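Local atomic coordinates of pyrophosphate phosphohydrolase (Thermus thermophilus, PDB entry 2PRD), a protein that hydrolyses inorganic pyrophosphate to two phosphate ions, with magnesium as the cofactor. Residues K29-P34 with K40-L45; G53-I58 with D102-G107; T138-A141 with G147-V150; G127-I132 with T153-R158. All blocks are in the same frame, centred on the assembly; numbering follows the deposited sequence.

Contact 1: residues K29-P34 with K40-L45. With SO4 (sulfate ion), chain B.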
loop_
_atom_site.group_PDB
_atom_site.type_symbol
_atom_site.label_atom_id
_atom_site.label_comp_id
_atom_site.label_asym_id
_atom_site.label_seq_id
_atom_site.Cartn_x
_atom_site.Cartn_y
_atom_site.Cartn_z
ATOM N N LYS A 29 -15.951 5.620 -4.881
ATOM C CA LYS A 29 -17.243 5.624 -4.191
ATOM C C LYS A 29 -18.122 4.470 -4.644
ATOM O O LYS A 29 -18.844 4.667 -5.600
ATOM C CB LYS A 29 -17.937 6.960 -4.475
ATOM C CG LYS A 29 -18.801 7.523 -3.389
ATOM C CD LYS A 29 -20.113 6.780 -3.203
ATOM C CE LYS A 29 -21.029 7.535 -2.227
ATOM N NZ LYS A 29 -22.131 6.625 -1.744
ATOM N N TYR A 30 -18.070 3.368 -3.953
ATOM C CA TYR A 30 -18.843 2.179 -4.224
ATOM C C TYR A 30 -20.194 2.237 -3.497
ATOM O O TYR A 30 -20.325 2.922 -2.496
ATOM C CB TYR A 30 -18.173 0.911 -3.638
ATOM C CG TYR A 30 -16.851 0.576 -4.257
ATOM C CD1 TYR A 30 -16.817 0.217 -5.614
ATOM C CD2 TYR A 30 -15.669 0.567 -3.523
ATOM C CE1 TYR A 30 -15.605 -0.121 -6.204
ATOM C CE2 TYR A 30 -14.452 0.310 -4.134
ATOM C CZ TYR A 30 -14.454 -0.045 -5.471
ATOM O OH TYR A 30 -13.263 -0.414 -6.079
ATOM N N GLU A 31 -21.112 1.432 -4.018
ATOM C CA GLU A 31 -22.444 1.356 -3.407
ATOM C C GLU A 31 -23.029 -0.034 -3.629
ATOM O O GLU A 31 -22.806 -0.522 -4.735
ATOM C CB GLU A 31 -23.411 2.185 -4.250
ATOM C CG GLU A 31 -23.453 3.631 -3.851
ATOM C CD GLU A 31 -24.460 4.353 -4.766
ATOM O OE1 GLU A 31 -25.010 3.574 -5.578
ATOM O OE2 GLU A 31 -24.570 5.584 -4.620
ATOM N N TYR A 32 -23.821 -0.474 -2.674
ATOM C CA TYR A 32 -24.465 -1.781 -2.878
ATOM C C TYR A 32 -25.750 -1.525 -3.657
ATOM O O TYR A 32 -26.492 -0.611 -3.302
ATOM C CB TYR A 32 -24.774 -2.434 -1.553
ATOM C CG TYR A 32 -25.572 -3.693 -1.759
ATOM C CD1 TYR A 32 -24.911 -4.827 -2.200
ATOM C CD2 TYR A 32 -26.949 -3.733 -1.542
ATOM C CE1 TYR A 32 -25.621 -6.018 -2.405
ATOM C CE2 TYR A 32 -27.663 -4.911 -1.750
ATOM C CZ TYR A 32 -26.978 -6.032 -2.183
ATOM O OH TYR A 32 -27.631 -7.236 -2.371
ATOM N N ASP A 33 -25.911 -2.261 -4.711
ATOM C CA ASP A 33 -27.021 -2.244 -5.627
ATOM C C ASP A 33 -27.901 -3.492 -5.481
ATOM O O ASP A 33 -27.599 -4.549 -6.044
ATOM C CB ASP A 33 -26.488 -2.202 -7.078
ATOM C CG ASP A 33 -27.646 -1.846 -8.015
ATOM O OD1 ASP A 33 -28.718 -2.455 -7.865
ATOM O OD2 ASP A 33 -27.491 -0.934 -8.859
ATOM N N PRO A 34 -28.992 -3.340 -4.745
ATOM C CA PRO A 34 -29.939 -4.412 -4.487
ATOM C C PRO A 34 -30.496 -5.044 -5.746
ATOM O O PRO A 34 -30.618 -6.289 -5.802
ATOM C CB PRO A 34 -30.959 -3.783 -3.576
ATOM C CG PRO A 34 -30.902 -2.300 -3.939
ATOM C CD PRO A 34 -29.397 -2.073 -4.074
ATOM N N LYS A 40 -21.455 -1.795 -6.795
ATOM C CA LYS A 40 -21.201 -1.131 -8.056
ATOM C C LYS A 40 -20.393 0.133 -7.788
ATOM O O LYS A 40 -20.499 0.656 -6.674
ATOM C CB LYS A 40 -22.556 -0.703 -8.633
ATOM C CG LYS A 40 -22.409 -0.065 -10.011
ATOM C CD LYS A 40 -23.802 0.149 -10.620
ATOM C CE LYS A 40 -24.455 1.410 -10.066
ATOM N NZ LYS A 40 -24.133 2.606 -10.903
ATOM N N LEU A 41 -19.698 0.594 -8.817
ATOM C CA LEU A 41 -18.954 1.860 -8.575
ATOM C C LEU A 41 -19.903 2.974 -8.979
ATOM O O LEU A 41 -20.317 3.023 -10.131
ATOM C CB LEU A 41 -17.699 1.930 -9.408
ATOM C CG LEU A 41 -17.008 3.308 -9.243
ATOM C CD1 LEU A 41 -15.982 3.088 -8.112
ATOM C CD2 LEU A 41 -16.397 3.729 -10.539
ATOM N N ASP A 42 -20.223 3.783 -7.983
ATOM C CA ASP A 42 -21.131 4.904 -8.266
ATOM C C ASP A 42 -20.314 5.971 -8.954
ATOM O O ASP A 42 -20.700 6.546 -9.989
ATOM C CB ASP A 42 -21.720 5.319 -6.918
ATOM C CG ASP A 42 -22.638 6.500 -7.225
ATOM O OD1 ASP A 42 -23.689 6.262 -7.871
ATOM O OD2 ASP A 42 -22.225 7.610 -6.863
ATOM N N ARG A 43 -19.096 6.216 -8.436
ATOM C CA ARG A 43 -18.249 7.211 -9.110
ATOM C C ARG A 43 -16.939 7.300 -8.347
ATOM O O ARG A 43 -16.913 6.804 -7.233
ATOM C CB ARG A 43 -18.883 8.601 -9.054
ATOM C CG ARG A 43 -18.784 9.297 -7.694
ATOM C CD ARG A 43 -19.645 10.529 -7.630
ATOM N NE ARG A 43 -19.607 11.254 -6.369
ATOM C CZ ARG A 43 -20.310 11.043 -5.272
ATOM N NH1 ARG A 43 -21.214 10.053 -5.184
ATOM N NH2 ARG A 43 -20.201 11.798 -4.199
ATOM N N VAL A 44 -15.993 7.942 -8.976
ATOM C CA VAL A 44 -14.671 8.251 -8.403
ATOM C C VAL A 44 -14.749 9.717 -7.994
ATOM O O VAL A 44 -15.162 10.535 -8.805
ATOM C CB VAL A 44 -13.553 8.005 -9.413
ATOM C CG1 VAL A 44 -12.152 8.220 -8.856
ATOM C CG2 VAL A 44 -13.629 6.580 -9.941
ATOM N N LEU A 45 -14.444 10.027 -6.746
ATOM C CA LEU A 45 -14.502 11.427 -6.260
ATOM C C LEU A 45 -13.600 12.264 -7.173
ATOM O O LEU A 45 -12.481 11.835 -7.426
ATOM C CB LEU A 45 -14.038 11.477 -4.818
ATOM C CG LEU A 45 -14.727 10.710 -3.722
ATOM C CD1 LEU A 45 -13.999 10.984 -2.391
ATOM C CD2 LEU A 45 -16.207 11.100 -3.590
HETATM S S SO4 B . -23.259 10.479 -1.819
HETATM O O1 SO4 B . -24.357 11.490 -1.974
HETATM O O2 SO4 B . -21.952 11.215 -1.678
HETATM O O3 SO4 B . -23.414 9.417 -0.788
HETATM O O4 SO4 B . -23.235 9.744 -3.156
#

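Contact 2: residues G53-I58 with D102-G107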
loop_
_atom_site.group_PDB
_atom_site.type_symbol
_atom_site.label_atom_id
_atom_site.label_comp_id
_atom_site.label_asym_id
_atom_site.label_seq_id
_atom_site.Cartn_x
_atom_site.Cartn_y
_atom_site.Cartn_z
ATOM N N GLY A 53 -13.447 7.941 6.935
ATOM C CA GLY A 53 -13.706 6.738 7.778
ATOM C C GLY A 53 -14.437 5.802 6.844
ATOM O O GLY A 53 -14.750 6.332 5.753
ATOM N N ASP A 54 -14.716 4.588 7.235
ATOM C CA ASP A 54 -15.433 3.620 6.406
ATOM C C ASP A 54 -16.914 3.950 6.327
ATOM O O ASP A 54 -17.530 4.199 7.360
ATOM C CB ASP A 54 -15.222 2.134 6.883
ATOM C CG ASP A 54 -13.809 1.763 7.108
ATOM O OD1 ASP A 54 -13.279 1.966 8.216
ATOM O OD2 ASP A 54 -13.167 1.189 6.177
ATOM N N TYR A 55 -17.453 4.006 5.117
ATOM C CA TYR A 55 -18.839 4.374 4.900
ATOM C C TYR A 55 -19.772 3.248 4.485
ATOM O O TYR A 55 -19.475 2.473 3.587
ATOM C CB TYR A 55 -18.842 5.530 3.868
ATOM C CG TYR A 55 -20.212 6.110 3.572
ATOM C CD1 TYR A 55 -20.751 7.070 4.428
ATOM C CD2 TYR A 55 -20.954 5.754 2.460
ATOM C CE1 TYR A 55 -22.006 7.648 4.182
ATOM C CE2 TYR A 55 -22.174 6.332 2.188
ATOM C CZ TYR A 55 -22.686 7.261 3.059
ATOM O OH TYR A 55 -23.924 7.839 2.831
ATOM N N GLY A 56 -20.994 3.217 5.096
ATOM C CA GLY A 56 -21.856 2.071 4.640
ATOM C C GLY A 56 -23.252 2.424 5.154
ATOM O O GLY A 56 -23.417 3.586 5.480
ATOM N N PHE A 57 -24.077 1.420 5.236
ATOM C CA PHE A 57 -25.460 1.646 5.680
ATOM C C PHE A 57 -25.883 0.662 6.722
ATOM O O PHE A 57 -25.233 -0.398 6.773
ATOM C CB PHE A 57 -26.362 1.547 4.415
ATOM C CG PHE A 57 -26.499 0.182 3.806
ATOM C CD1 PHE A 57 -27.371 -0.778 4.306
ATOM C CD2 PHE A 57 -25.765 -0.169 2.679
ATOM C CE1 PHE A 57 -27.474 -2.026 3.759
ATOM C CE2 PHE A 57 -25.852 -1.427 2.114
ATOM C CZ PHE A 57 -26.726 -2.362 2.633
ATOM N N ILE A 58 -26.949 0.965 7.488
ATOM C CA ILE A 58 -27.448 -0.026 8.484
ATOM C C ILE A 58 -28.505 -0.886 7.841
ATOM O O ILE A 58 -29.496 -0.298 7.392
ATOM C CB ILE A 58 -27.961 0.687 9.758
ATOM C CG1 ILE A 58 -26.858 1.570 10.370
ATOM C CG2 ILE A 58 -28.368 -0.414 10.757
ATOM C CD1 ILE A 58 -27.212 2.213 11.713
ATOM N N ASP A 102 -30.596 15.349 6.101
ATOM C CA ASP A 102 -29.928 14.031 6.227
ATOM C C ASP A 102 -29.183 13.997 7.550
ATOM O O ASP A 102 -28.831 15.072 8.059
ATOM C CB ASP A 102 -29.017 13.950 5.036
ATOM C CG ASP A 102 -28.316 12.658 4.740
ATOM O OD1 ASP A 102 -28.725 11.555 5.150
ATOM O OD2 ASP A 102 -27.301 12.784 3.993
ATOM N N ALA A 103 -29.042 12.824 8.114
ATOM C CA ALA A 103 -28.341 12.610 9.374
ATOM C C ALA A 103 -27.517 11.343 9.138
ATOM O O ALA A 103 -28.175 10.413 8.651
ATOM C CB ALA A 103 -29.274 12.269 10.525
ATOM N N LYS A 104 -26.239 11.399 9.428
ATOM C CA LYS A 104 -25.416 10.155 9.259
ATOM C C LYS A 104 -25.038 9.695 10.641
ATOM O O LYS A 104 -24.838 10.567 11.492
ATOM C CB LYS A 104 -24.210 10.532 8.363
ATOM C CG LYS A 104 -24.810 10.816 6.973
ATOM C CD LYS A 104 -23.791 10.895 5.882
ATOM C CE LYS A 104 -24.357 11.094 4.507
ATOM N NZ LYS A 104 -25.600 10.343 4.200
ATOM N N VAL A 105 -24.966 8.393 10.869
ATOM C CA VAL A 105 -24.571 7.852 12.191
ATOM C C VAL A 105 -23.050 7.840 12.274
ATOM O O VAL A 105 -22.415 7.685 11.222
ATOM C CB VAL A 105 -25.188 6.467 12.359
ATOM C CG1 VAL A 105 -24.599 5.653 13.496
ATOM C CG2 VAL A 105 -26.716 6.575 12.540
ATOM N N ILE A 106 -22.449 8.118 13.401
ATOM C CA ILE A 106 -20.995 8.130 13.586
ATOM C C ILE A 106 -20.771 6.896 14.471
ATOM O O ILE A 106 -21.451 6.782 15.497
ATOM C CB ILE A 106 -20.455 9.412 14.193
ATOM C CG1 ILE A 106 -20.761 10.630 13.291
ATOM C CG2 ILE A 106 -18.952 9.436 14.451
ATOM C CD1 ILE A 106 -20.137 10.402 11.926
ATOM N N GLY A 107 -19.893 5.968 14.047
ATOM C CA GLY A 107 -19.714 4.812 14.946
ATOM C C GLY A 107 -18.258 4.380 14.984
ATOM O O GLY A 107 -17.444 4.992 14.302
#

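Contact 3: residues T138-A141 with G147-V150. With SO4 (sulfate ion), chain B.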
loop_
_atom_site.group_PDB
_atom_site.type_symbol
_atom_site.label_atom_id
_atom_site.label_comp_id
_atom_site.label_asym_id
_atom_site.label_seq_id
_atom_site.Cartn_x
_atom_site.Cartn_y
_atom_site.Cartn_z
ATOM N N THR A 138 -16.724 19.812 1.021
ATOM C CA THR A 138 -15.985 20.096 -0.205
ATOM C C THR A 138 -16.018 18.965 -1.207
ATOM O O THR A 138 -15.678 19.205 -2.386
ATOM C CB THR A 138 -14.498 20.378 0.130
ATOM O OG1 THR A 138 -13.967 19.267 0.891
ATOM C CG2 THR A 138 -14.284 21.607 0.994
ATOM N N TYR A 139 -16.386 17.777 -0.791
ATOM C CA TYR A 139 -16.296 16.607 -1.683
ATOM C C TYR A 139 -17.186 16.595 -2.883
ATOM O O TYR A 139 -16.894 15.897 -3.864
ATOM C CB TYR A 139 -16.335 15.312 -0.911
ATOM C CG TYR A 139 -17.685 14.645 -0.689
ATOM C CD1 TYR A 139 -18.669 15.291 0.027
ATOM C CD2 TYR A 139 -17.945 13.364 -1.117
ATOM C CE1 TYR A 139 -19.885 14.724 0.325
ATOM C CE2 TYR A 139 -19.157 12.760 -0.838
ATOM C CZ TYR A 139 -20.114 13.444 -0.129
ATOM O OH TYR A 139 -21.329 12.860 0.158
ATOM N N LYS A 140 -18.242 17.416 -2.828
ATOM C CA LYS A 140 -19.178 17.494 -3.948
ATOM C C LYS A 140 -19.079 18.832 -4.662
ATOM O O LYS A 140 -19.825 19.123 -5.612
ATOM C CB LYS A 140 -20.568 17.173 -3.442
ATOM C CG LYS A 140 -20.956 15.714 -3.330
ATOM C CD LYS A 140 -22.387 15.617 -2.861
ATOM C CE LYS A 140 -22.996 14.255 -2.798
ATOM N NZ LYS A 140 -24.497 14.397 -2.639
ATOM N N ALA A 141 -18.067 19.598 -4.251
ATOM C CA ALA A 141 -17.762 20.901 -4.807
ATOM C C ALA A 141 -17.518 20.829 -6.295
ATOM O O ALA A 141 -18.040 21.766 -6.949
ATOM C CB ALA A 141 -16.700 21.657 -4.030
ATOM N N GLY A 147 -25.495 19.729 -10.162
ATOM C CA GLY A 147 -26.496 20.030 -9.188
ATOM C C GLY A 147 -26.366 19.380 -7.828
ATOM O O GLY A 147 -27.418 19.252 -7.159
ATOM N N LYS A 148 -25.162 18.972 -7.422
ATOM C CA LYS A 148 -24.968 18.368 -6.094
ATOM C C LYS A 148 -24.494 19.437 -5.116
ATOM O O LYS A 148 -23.756 20.365 -5.501
ATOM C CB LYS A 148 -24.002 17.211 -6.097
ATOM C CG LYS A 148 -24.288 16.022 -7.016
ATOM C CD LYS A 148 -23.321 14.905 -6.640
ATOM C CE LYS A 148 -23.561 13.624 -7.408
ATOM N NZ LYS A 148 -22.906 12.445 -6.763
ATOM N N TRP A 149 -24.936 19.301 -3.865
ATOM C CA TRP A 149 -24.503 20.269 -2.845
ATOM C C TRP A 149 -24.718 19.686 -1.454
ATOM O O TRP A 149 -25.479 18.726 -1.355
ATOM C CB TRP A 149 -25.083 21.649 -2.948
ATOM C CG TRP A 149 -26.566 21.738 -2.850
ATOM C CD1 TRP A 149 -27.414 21.932 -3.905
ATOM C CD2 TRP A 149 -27.392 21.658 -1.682
ATOM N NE1 TRP A 149 -28.715 21.951 -3.464
ATOM C CE2 TRP A 149 -28.728 21.777 -2.106
ATOM C CE3 TRP A 149 -27.143 21.468 -0.321
ATOM C CZ2 TRP A 149 -29.807 21.726 -1.219
ATOM C CZ3 TRP A 149 -28.219 21.410 0.556
ATOM C CH2 TRP A 149 -29.539 21.547 0.107
ATOM N N VAL A 150 -23.988 20.274 -0.508
ATOM C CA VAL A 150 -24.023 19.843 0.882
ATOM C C VAL A 150 -23.653 20.911 1.896
ATOM O O VAL A 150 -22.682 21.625 1.675
ATOM C CB VAL A 150 -23.009 18.678 1.121
ATOM C CG1 VAL A 150 -22.979 18.338 2.608
ATOM C CG2 VAL A 150 -23.405 17.459 0.318
HETATM S S SO4 B . -23.259 10.479 -1.819
HETATM O O1 SO4 B . -24.357 11.490 -1.974
HETATM O O2 SO4 B . -21.952 11.215 -1.678
HETATM O O3 SO4 B . -23.414 9.417 -0.788
HETATM O O4 SO4 B . -23.235 9.744 -3.156
HETATM O O HOH W 1 -21.663 21.748 -4.625
#

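Contact 4: residues G127-I132 with T153-R158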
loop_
_atom_site.group_PDB
_atom_site.type_symbol
_atom_site.label_atom_id
_atom_site.label_comp_id
_atom_site.label_asym_id
_atom_site.label_seq_id
_atom_site.Cartn_x
_atom_site.Cartn_y
_atom_site.Cartn_z
ATOM N N GLY A 127 -10.141 17.294 16.172
ATOM C CA GLY A 127 -9.309 17.407 14.955
ATOM C C GLY A 127 -9.914 16.478 13.903
ATOM O O GLY A 127 -9.846 16.717 12.701
ATOM N N VAL A 128 -10.490 15.422 14.405
ATOM C CA VAL A 128 -11.171 14.403 13.606
ATOM C C VAL A 128 -12.538 14.883 13.179
ATOM O O VAL A 128 -12.913 14.800 11.980
ATOM C CB VAL A 128 -11.267 13.055 14.342
ATOM C CG1 VAL A 128 -12.013 12.068 13.458
ATOM C CG2 VAL A 128 -9.889 12.554 14.703
ATOM N N LYS A 129 -13.341 15.433 14.078
ATOM C CA LYS A 129 -14.619 15.984 13.691
ATOM C C LYS A 129 -14.495 17.090 12.644
ATOM O O LYS A 129 -15.382 17.257 11.783
ATOM C CB LYS A 129 -15.298 16.652 14.937
ATOM C CG LYS A 129 -15.846 15.554 15.846
ATOM C CD LYS A 129 -16.831 16.115 16.852
ATOM C CE LYS A 129 -16.086 16.599 18.100
ATOM N NZ LYS A 129 -16.741 15.979 19.302
ATOM N N GLN A 130 -13.394 17.851 12.667
ATOM C CA GLN A 130 -13.248 18.956 11.694
ATOM C C GLN A 130 -12.924 18.412 10.291
ATOM O O GLN A 130 -13.251 19.030 9.265
ATOM C CB GLN A 130 -12.170 19.900 12.034
ATOM C CG GLN A 130 -11.896 20.966 12.978
ATOM C CD GLN A 130 -10.519 21.593 12.628
ATOM O OE1 GLN A 130 -10.489 22.835 12.696
ATOM N NE2 GLN A 130 -9.534 20.755 12.239
ATOM N N GLU A 131 -12.159 17.314 10.309
ATOM C CA GLU A 131 -11.760 16.626 9.082
ATOM C C GLU A 131 -13.008 16.081 8.411
ATOM O O GLU A 131 -13.200 16.238 7.193
ATOM C CB GLU A 131 -10.716 15.529 9.371
ATOM C CG GLU A 131 -10.171 14.900 8.068
ATOM C CD GLU A 131 -9.307 13.675 8.390
ATOM O OE1 GLU A 131 -9.530 13.127 9.474
ATOM O OE2 GLU A 131 -8.387 13.333 7.629
ATOM N N ILE A 132 -13.852 15.431 9.220
ATOM C CA ILE A 132 -15.128 14.872 8.683
ATOM C C ILE A 132 -15.999 15.954 8.094
ATOM O O ILE A 132 -16.408 15.917 6.910
ATOM C CB ILE A 132 -15.856 13.997 9.707
ATOM C CG1 ILE A 132 -15.008 12.787 10.098
ATOM C CG2 ILE A 132 -17.185 13.535 9.114
ATOM C CD1 ILE A 132 -15.392 11.989 11.308
ATOM N N THR A 153 -24.843 20.879 9.181
ATOM C CA THR A 153 -25.660 21.520 10.204
ATOM C C THR A 153 -25.140 21.419 11.603
ATOM O O THR A 153 -25.169 22.433 12.308
ATOM C CB THR A 153 -27.070 20.887 10.054
ATOM O OG1 THR A 153 -27.719 21.620 9.009
ATOM C CG2 THR A 153 -27.770 20.903 11.379
ATOM N N GLY A 154 -24.631 20.286 12.055
ATOM C CA GLY A 154 -24.128 20.195 13.428
ATOM C C GLY A 154 -23.986 18.732 13.825
ATOM O O GLY A 154 -24.235 17.877 12.999
ATOM N N TRP A 155 -23.598 18.509 15.060
ATOM C CA TRP A 155 -23.377 17.182 15.608
ATOM C C TRP A 155 -24.309 16.926 16.794
ATOM O O TRP A 155 -24.654 17.885 17.491
ATOM C CB TRP A 155 -21.943 17.092 16.071
ATOM C CG TRP A 155 -20.865 17.272 15.039
ATOM C CD1 TRP A 155 -20.342 18.438 14.563
ATOM C CD2 TRP A 155 -20.116 16.228 14.402
ATOM N NE1 TRP A 155 -19.341 18.183 13.661
ATOM C CE2 TRP A 155 -19.162 16.827 13.558
ATOM C CE3 TRP A 155 -20.139 14.833 14.486
ATOM C CZ2 TRP A 155 -18.276 16.125 12.763
ATOM C CZ3 TRP A 155 -19.222 14.122 13.712
ATOM C CH2 TRP A 155 -18.330 14.763 12.853
ATOM N N ARG A 156 -24.617 15.644 16.945
ATOM C CA ARG A 156 -25.497 15.201 18.028
ATOM C C ARG A 156 -24.845 14.046 18.751
ATOM O O ARG A 156 -24.075 13.300 18.155
ATOM C CB ARG A 156 -26.882 14.822 17.556
ATOM C CG ARG A 156 -27.725 15.902 16.908
ATOM C CD ARG A 156 -28.150 16.939 17.935
ATOM N NE ARG A 156 -28.864 18.023 17.278
ATOM C CZ ARG A 156 -28.367 19.159 16.836
ATOM N NH1 ARG A 156 -27.079 19.491 16.950
ATOM N NH2 ARG A 156 -29.202 20.021 16.257
ATOM N N ASP A 157 -25.222 13.864 20.004
ATOM C CA ASP A 157 -24.614 12.860 20.879
ATOM C C ASP A 157 -25.199 11.495 20.771
ATOM O O ASP A 157 -26.063 11.274 19.924
ATOM C CB ASP A 157 -24.675 13.433 22.305
ATOM C CG ASP A 157 -26.075 13.390 22.896
ATOM O OD1 ASP A 157 -27.028 13.141 22.134
ATOM O OD2 ASP A 157 -26.168 13.595 24.134
ATOM N N ARG A 158 -24.673 10.540 21.530
ATOM C CA ARG A 158 -25.146 9.180 21.460
ATOM C C ARG A 158 -26.622 9.076 21.776
ATOM O O ARG A 158 -27.254 8.118 21.258
ATOM C CB ARG A 158 -24.296 8.273 22.375
ATOM C CG ARG A 158 -24.772 6.818 22.261
ATOM C CD ARG A 158 -24.167 6.106 23.506
ATOM N NE ARG A 158 -24.611 6.896 24.646
ATOM C CZ ARG A 158 -24.022 7.080 25.806
ATOM N NH1 ARG A 158 -22.853 6.515 26.085
ATOM N NH2 ARG A 158 -24.592 7.859 26.733
#

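Contact 1: residues K29-P34 with K40-L45
Lys29 meets Arg43 twice in this antiparallel hairpin, by backbone and by side chain. Its N gives a hydrogen bond to Arg43 O, and its O accepts from both Asp42 N (2.9 Å) and Arg43 N (3.2 Å), two residues facing one, a classic beta bulge. A bend at chi2 (-73°) runs the lysine chain past the Arg43 guanidinium, with CG 3.9 Å above one face near its rim, and NZ gives a weak bond to sulfate O3. Tyr30, on the other side of the hairpin, lays CE1 against Leu41 CD1 (3.8 Å). Glu31 pairs with Lys40 through both backbone bonds, and its carboxylate stacks on that of Asp42, planes 19° apart, OE2 3.4 Å from Asp42 OD1. This closeness of like charges is probably eased by Arg43 NH1, in plane with Asp42 OD2 (3.1 Å), and by Lys29 NZ, whose salt bridge to Glu31 OE2 is long. Arg43 reaches sulfate O4 through NH1 (2.9 Å) and O2 through NH2. With an alanine in place of Arg43, Asp42 would probably lose its cationic mate and the anion two donors. Two predicted substrate ligands converging on sulfate are consistent with a phosphate-binding pocket.

Contact 2: residues G53-I58 with D102-G107
Tyr55 and Lys104 meet by their far ends, the tyrosine OH lying 3.3 Å from Lys104 NZ. The two side chains cross at about a right angle. The lysine passes the edge of the phenol near the ring plane, with CD 4.1 Å from Tyr55 CE1 and CE 3.7 Å from Tyr55 OH. On the other side of strand 101-109 there is a second, looser touch, Ile58 CD1 against Val105 CG2 at 4.5 Å. The phenol is put in position by a first torsion that sets CG opposite the backbone N (chi1 -177°), while the lysine runs extended as far as CE and turns at its last bond (chi4 -39°). That turn carries Lys104 NZ to within 3.0 Å of Asp102 OD2, two residues back on the same strand, in a salt bridge on the syn side of the carboxylate, 19° out of its plane; a weak bond reaches OD1 as well.

The two strands do not pair with each other. Strand 70-74 lies between them, antiparallel to 54-57 and parallel to 101-109, in the curled sheet that forms the beta barrel of this pyrophosphatase family, and the contact sits close to the centre of the chain.

From the strand between comes Asp70, whose OD2 is hydrogen-bonded to Tyr55 OH and salt-bridged to Lys104 NZ. Asp70 and Asp102 are predicted magnesium ligands and Tyr55 a predicted substrate ligand, so Lys104 probably helps to place both carboxylates. Farther out, Val16 and Met18 pack on Ile58, and Val89 and Leu92 on Val105.

Contact 3: residues T138-A141 with G147-V150
The connection from helix 126-138 to strand 150-156 doubles back beside the predicted substrate site, and its two limbs meet where Lys140 lies against Lys148 and Val150. The first limb is a type I beta turn, closed by Ala141 N to Thr138 O at 3.1 Å. Across to the second limb the contact is made by aliphatic parts of side chains. Lys140 CD rests on Val150 CG2 (3.8 Å), and Lys140 CE on Lys148 CD (3.9 Å); the lysine crosses both partners at about a right angle. One water adds a polar link, donating to Lys148 O at 2.7 Å and more weakly to Lys140 O.

Lys140 also covers Tyr139, its neighbour in the turn, with CG 3.9 Å above the centre of the phenol. Val150 CG2 comes only loosely near the same ring, obliquely at CE1. With CG opposite the carbonyl carbon (chi1 -84°) and the chain extended beyond it, Lys140 sends NZ to sulfate O1, a hydrogen bond of 3.0 Å. Its main partner is Glu98, in a salt bridge that probably helps to fix NZ. Tyr139 OH donates to sulfate O2, which lies near the plane of the ring, and the ring also stacks with Phe135.

Lys148 NZ, 4.8 Å from Lys140 NZ, lies close to Arg43 and probably adds to the positive field of the pocket. The sulfate probably occupies a phosphate position, and the lysines, arginine and tyrosine hydroxyl gathered round it are consistent with the phosphate-binding site of soluble pyrophosphatases.

Contact 4: residues G127-I132 with T153-R158
Lys129 on helix 127-132 and Trp155 on strand 153-156 come no nearer than 9.0 Å between their CA atoms, and no hydrogen bond joins the two segments; the gap is bridged by side chains, chiefly the indole of Trp155. With CG opposite the carbonyl carbon (chi1 -61°), Trp155 drives its six-membered ring against the helix. Lys129 lies over one face. Its CG makes a CH-pi contact 4.0 Å from the ring centroid, 15° off the normal, and CD follows along the same face. Its CB is 3.7 Å from Trp155 CZ2, and the same CZ2 also comes within 3.3 Å of the backbone Lys129 O. Bends in the last two torsions then lead the lysine away from the indole, so that NZ is hydrogen-bonded to Ile121 O. One turn on, Ile132 meets the ring at its edge, with CB 4.1 Å from Trp155 CH2. A serine in place of Trp155 would probably open a gap between helix and strand and leave the aliphatic chain of Lys129 without the surface it lies on. On the strand, Thr153 and Gly154 both face Leu94 in a classic beta bulge. On the helix, Glu131 forms a salt bridge with Arg114 of a neighbouring subunit. The contact joins an outer helix to strand 150-156, which flanks the barrel through strand 84-97, by a tryptophan with a lysine CH-pi contact on its face.

From the N terminus, contact 1 closes first, a short hairpin loop between strands 28-33 and 38-44. Contact 2 follows in series and spans a longer stretch, bringing strand 54-57 near strand 101-109 close to the centre of the chain. Contact 4 then opens on helix 126-138 and closes on strand 150-156, and the loop of contact 3 lies wholly within that span; none of the four cross. Contacts 1 and 3 come together round the same sulfate, so hairpin and connection line one pocket, while Lys29 touches Tyr55 to join contact 1 to contact 2. Ile106, on the outer side of strand 101-109, touches Trp155 and so links contact 2 to contact 4.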